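Local coordinates for hypothetical protein (Nostoc punctiforme, PDB 2O62) that is of unknown function but belongs to the DUF3598 family of calycin-related beta proteins, its C-terminal half resembling an ATP synthase biogenesis factor, at residues Asn76-Glu81 / Leu262-Glu267; Ala151-Arg156 / Asp162-Thr167. One frame throughout, in Å; residues are numbered along the deposited sequence. Where two conformers were deposited one is given.

In the fold
The chain first forms an antiparallel sheet that includes the short strand 79-81. It then goes on to build a closed ten-strand barrel. Contact 2 lies at the start of this barrel, where a hairpin of strands 145-155 and 162-172 closes a connection of six residues. Contact 1 opens at 76-81 and is completed last, when strand 259-269, the final barrel strand, packs against it. This closes a loop with 180 residues between its segments. Contact 2 is nested inside that loop. The two meet because strands 259-269 and 145-155 are barrel neighbours: Thr263 OG1 lies 2.8 Å from Thr153 OG1. Contact 1 joins the two sheets, and contact 2 stays within the barrel.

Contact 1: residues Asn76-Glu81 / Leu262-Glu267; sequences NGSFSE and LTLVTE
Ser80 OG is gripped by two groups: it hydrogen-bonds to Glu95 O and to Arg251 NH1. The carbon side of the same residue meets Leu262. Ser80 CB sits against both methyls of the leucine fork, 3.3 Å from Leu262 CD1 and 3.5 Å from Leu262 CD2. The first value is shorter than normal van der Waals contact and is doubtful in detail. The fork reaches the serine because Leu262 CG is anti to the backbone N (chi1 -174°). Leu262 CD2 also lies alongside the strand backbone, 3.8 Å from Ser80 N. Two residues on, Leu264 has nearly the same torsions. Leu264 CD2 approaches Ser78 CB more loosely, at 4.3 Å. No hydrogen bond crosses between the segments; the contact is apolar and buried.

The turn leading into the strand is braced from within. Asn76 OD1 accepts from Ser78 N at 2.9 Å, which makes an Asx turn. It also accepts from Ser78 OG at 2.9 Å. Both donors come from one face of the amide plane. Ser78 OG has a further partner in Val99 N.

Phe79 points to the other side of its strand and meets the ring of Phe73. Strand 79-81 runs between strands 93-100 and 71-73 of the N-terminal sheet. Strand 259-269 lies between 245-253 and 145-155 in the barrel. Phe74, in the loop after 71-73, touches both Leu262 and Leu264 and so adds a third N-terminal residue to the junction of the two sheets.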
# COMPACT_ATOMS: atom_id res chain seq x y z
N ASN A 76 10.85 -8.20 5.71
CA ASN A 76 9.88 -9.29 5.60
C ASN A 76 9.41 -9.56 4.18
O ASN A 76 8.57 -10.41 3.94
CB ASN A 76 8.70 -9.04 6.56
CG ASN A 76 7.72 -8.03 6.03
OD1 ASN A 76 8.02 -7.24 5.16
ND2 ASN A 76 6.53 -8.04 6.60
N GLY A 77 9.96 -8.84 3.21
CA GLY A 77 9.59 -9.03 1.82
C GLY A 77 8.56 -8.03 1.34
O GLY A 77 8.32 -7.94 0.15
N SER A 78 7.94 -7.27 2.24
CA SER A 78 7.00 -6.25 1.81
C SER A 78 7.72 -5.21 0.95
O SER A 78 8.92 -5.01 1.09
CB SER A 78 6.34 -5.54 3.01
OG SER A 78 5.57 -6.48 3.75
N PHE A 79 7.01 -4.59 0.03
CA PHE A 79 7.66 -3.67 -0.90
C PHE A 79 6.73 -2.67 -1.50
O PHE A 79 5.50 -2.73 -1.36
CB PHE A 79 8.34 -4.46 -2.04
CG PHE A 79 7.38 -5.20 -2.99
CD1 PHE A 79 6.99 -6.52 -2.72
CD2 PHE A 79 6.91 -4.60 -4.18
CE1 PHE A 79 6.16 -7.21 -3.61
CE2 PHE A 79 6.07 -5.28 -5.05
CZ PHE A 79 5.69 -6.58 -4.76
N SER A 80 7.32 -1.74 -2.23
CA SER A 80 6.56 -0.84 -3.05
C SER A 80 7.25 -0.67 -4.37
O SER A 80 8.48 -0.57 -4.41
CB SER A 80 6.46 0.54 -2.41
OG SER A 80 5.79 1.45 -3.27
N GLU A 81 6.44 -0.53 -5.41
CA GLU A 81 6.90 -0.31 -6.77
C GLU A 81 6.21 0.91 -7.36
O GLU A 81 5.08 1.19 -7.05
CB GLU A 81 6.61 -1.52 -7.66
CG GLU A 81 7.46 -1.47 -8.94
CD GLU A 81 7.38 -2.71 -9.85
OE1 GLU A 81 6.50 -3.59 -9.64
OE2 GLU A 81 8.23 -2.79 -10.76
N LEU A 262 10.18 5.23 1.55
CA LEU A 262 9.08 4.32 1.76
C LEU A 262 9.02 4.00 3.22
O LEU A 262 10.04 3.73 3.86
CB LEU A 262 9.30 3.04 0.97
CG LEU A 262 8.23 2.00 0.93
CD1 LEU A 262 7.09 2.55 0.13
CD2 LEU A 262 8.80 0.70 0.25
N THR A 263 7.81 4.04 3.76
CA THR A 263 7.57 3.82 5.19
C THR A 263 6.56 2.69 5.43
O THR A 263 5.54 2.62 4.75
CB THR A 263 6.99 5.13 5.82
OG1 THR A 263 7.97 6.18 5.66
CG2 THR A 263 6.70 4.96 7.30
N LEU A 264 6.86 1.84 6.42
CA LEU A 264 5.96 0.77 6.84
C LEU A 264 5.68 0.91 8.33
O LEU A 264 6.59 0.89 9.16
CB LEU A 264 6.55 -0.59 6.49
CG LEU A 264 5.65 -1.80 6.81
CD1 LEU A 264 4.45 -1.83 6.03
CD2 LEU A 264 6.48 -3.09 6.54
N VAL A 265 4.41 1.14 8.63
CA VAL A 265 3.89 1.29 9.98
C VAL A 265 3.24 -0.03 10.40
O VAL A 265 2.45 -0.59 9.66
CB VAL A 265 2.82 2.35 9.99
CG1 VAL A 265 2.29 2.56 11.38
CG2 VAL A 265 3.36 3.65 9.40
N THR A 266 3.58 -0.52 11.59
CA THR A 266 2.84 -1.64 12.16
C THR A 266 2.30 -1.18 13.49
O THR A 266 3.07 -0.75 14.33
CB THR A 266 3.75 -2.84 12.37
OG1 THR A 266 4.45 -3.12 11.16
CG2 THR A 266 2.93 -4.06 12.77
N GLU A 267 0.99 -1.30 13.69
CA GLU A 267 0.32 -0.76 14.84
C GLU A 267 -0.65 -1.77 15.43
O GLU A 267 -1.21 -2.59 14.70
CB GLU A 267 -0.52 0.46 14.46
CG GLU A 267 0.14 1.58 13.85
CD GLU A 267 -0.86 2.63 13.26
OE1 GLU A 267 -1.82 2.28 12.51
OE2 GLU A 267 -0.60 3.80 13.59

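Contact 2: residues Ala151-Arg156 / Asp162-Thr167; sequences AVTIYR and DIYSTT
Asp162 meets Tyr155 through a short hydrogen bond, 2.6 Å from Tyr155 OH to Asp162 OD2. The carboxylate uses its anti lone pair, and OD2 lies at the ring edge, near the ring plane. Ring and carboxylate planes are 84° apart. The hydroxyl is held by Asp162, while the ring has a cation-pi partner in Arg159, in the hairpin turn. The backbone of Asp162 is paired with Thr153: Thr153 N donates to Asp162 O at 2.9 Å and 172°, and Asp162 N returns a bond to Thr153 O.

Ile163 faces Val152 as a non-hydrogen-bonded pair, with CA atoms 4.7 Å apart. Ile163 CA makes a CA-H...O contact of 3.4 Å to Ala151 O.

Tyr164 forms the next hydrogen-bonded pair, with Ala151. Ala151 N donates to Tyr164 O at 2.9 Å, and Tyr164 N donates to Ala151 O. With CG anti to the carbonyl carbon (chi1 -58°), the tyrosine ring reaches back toward Thr153. Tyr164 CE2 comes 3.5 Å from Thr153 OG1, which is itself hydrogen-bonded to Thr263. The two side chains approach at a slant.

Farther along, Thr166 brings its methyl to Ala151, with Thr166 CG2 3.9 Å from Ala151 CB.

The pairing makes an antiparallel beta hairpin in the barrel. Strand 178-184 flanks 162-172, and its Phe184 packs on Ala151, Thr153, Tyr164 and Thr166. Strand 259-269 lies beside 145-155 and brings Val265 against Ala151.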
# COMPACT_ATOMS: atom_id res chain seq x y z
N ALA A 151 7.16 2.69 13.06
CA ALA A 151 7.29 2.82 11.61
C ALA A 151 8.76 2.75 11.29
O ALA A 151 9.55 3.25 12.05
CB ALA A 151 6.76 4.14 11.16
N VAL A 152 9.09 2.12 10.18
CA VAL A 152 10.41 2.12 9.60
C VAL A 152 10.34 2.85 8.26
O VAL A 152 9.52 2.48 7.40
CB VAL A 152 10.89 0.69 9.29
CG1 VAL A 152 12.32 0.66 8.75
CG2 VAL A 152 10.81 -0.17 10.55
N THR A 153 11.24 3.81 8.07
CA THR A 153 11.39 4.53 6.81
C THR A 153 12.71 4.12 6.25
O THR A 153 13.78 4.21 6.91
CB THR A 153 11.29 6.08 6.96
OG1 THR A 153 10.01 6.44 7.53
CG2 THR A 153 11.47 6.77 5.58
N ILE A 154 12.64 3.65 5.01
CA ILE A 154 13.81 3.36 4.21
C ILE A 154 13.92 4.29 2.99
O ILE A 154 12.94 4.88 2.56
CB ILE A 154 13.83 1.88 3.75
CG1 ILE A 154 12.61 1.52 2.94
CG2 ILE A 154 13.97 0.94 4.95
CD1 ILE A 154 12.67 0.07 2.44
N TYR A 155 15.14 4.39 2.46
CA TYR A 155 15.52 5.43 1.51
C TYR A 155 16.09 4.81 0.27
O TYR A 155 16.65 3.74 0.31
CB TYR A 155 16.51 6.41 2.13
CG TYR A 155 15.88 7.07 3.35
CD1 TYR A 155 15.11 8.21 3.23
CD2 TYR A 155 16.10 6.56 4.62
CE1 TYR A 155 14.51 8.80 4.33
CE2 TYR A 155 15.53 7.14 5.73
CZ TYR A 155 14.74 8.28 5.58
OH TYR A 155 14.14 8.87 6.67
N ARG A 156 15.95 5.52 -0.84
CA ARG A 156 16.48 5.06 -2.11
C ARG A 156 17.95 5.00 -2.22
O ARG A 156 18.46 4.18 -2.97
CB ARG A 156 16.02 5.97 -3.21
CG ARG A 156 14.58 5.94 -3.43
CD ARG A 156 14.29 6.88 -4.53
NE ARG A 156 15.17 6.62 -5.66
CZ ARG A 156 15.42 7.51 -6.61
NH1 ARG A 156 14.84 8.71 -6.61
NH2 ARG A 156 16.26 7.20 -7.59
N ASP A 162 15.32 4.96 9.27
CA ASP A 162 14.84 5.66 10.42
C ASP A 162 13.64 4.96 11.07
O ASP A 162 12.89 4.30 10.39
CB ASP A 162 14.44 7.07 10.02
CG ASP A 162 15.65 7.94 9.78
OD1 ASP A 162 16.51 7.98 10.67
OD2 ASP A 162 15.72 8.62 8.74
N ILE A 163 13.55 5.07 12.41
CA ILE A 163 12.50 4.41 13.18
C ILE A 163 11.76 5.46 13.99
O ILE A 163 12.39 6.29 14.63
CB ILE A 163 13.11 3.32 14.12
CG1 ILE A 163 13.71 2.19 13.28
CG2 ILE A 163 12.06 2.72 15.02
CD1 ILE A 163 14.70 1.35 14.02
N TYR A 164 10.43 5.38 13.98
CA TYR A 164 9.57 6.35 14.61
C TYR A 164 8.48 5.64 15.39
O TYR A 164 8.11 4.53 15.03
CB TYR A 164 8.88 7.15 13.50
CG TYR A 164 9.83 7.84 12.57
CD1 TYR A 164 10.33 9.06 12.90
CD2 TYR A 164 10.21 7.28 11.37
CE1 TYR A 164 11.22 9.72 12.08
CE2 TYR A 164 11.10 7.92 10.53
CZ TYR A 164 11.58 9.18 10.89
OH TYR A 164 12.49 9.90 10.16
N SER A 165 7.93 6.31 16.39
CA SER A 165 6.73 5.90 17.09
C SER A 165 5.50 6.44 16.38
O SER A 165 5.51 7.58 15.87
CB SER A 165 6.72 6.45 18.49
OG SER A 165 7.72 5.85 19.27
N THR A 166 4.43 5.66 16.36
CA THR A 166 3.19 6.10 15.76
C THR A 166 2.05 5.93 16.73
O THR A 166 2.07 5.03 17.56
CB THR A 166 2.85 5.31 14.51
OG1 THR A 166 2.59 3.93 14.83
CG2 THR A 166 3.99 5.38 13.53
N THR A 167 1.08 6.81 16.58
CA THR A 167 -0.20 6.79 17.28
C THR A 167 -1.27 7.12 16.22
O THR A 167 -1.09 8.01 15.39
CB THR A 167 -0.21 7.85 18.41
OG1 THR A 167 0.78 7.52 19.42
CG2 THR A 167 -1.55 7.89 19.09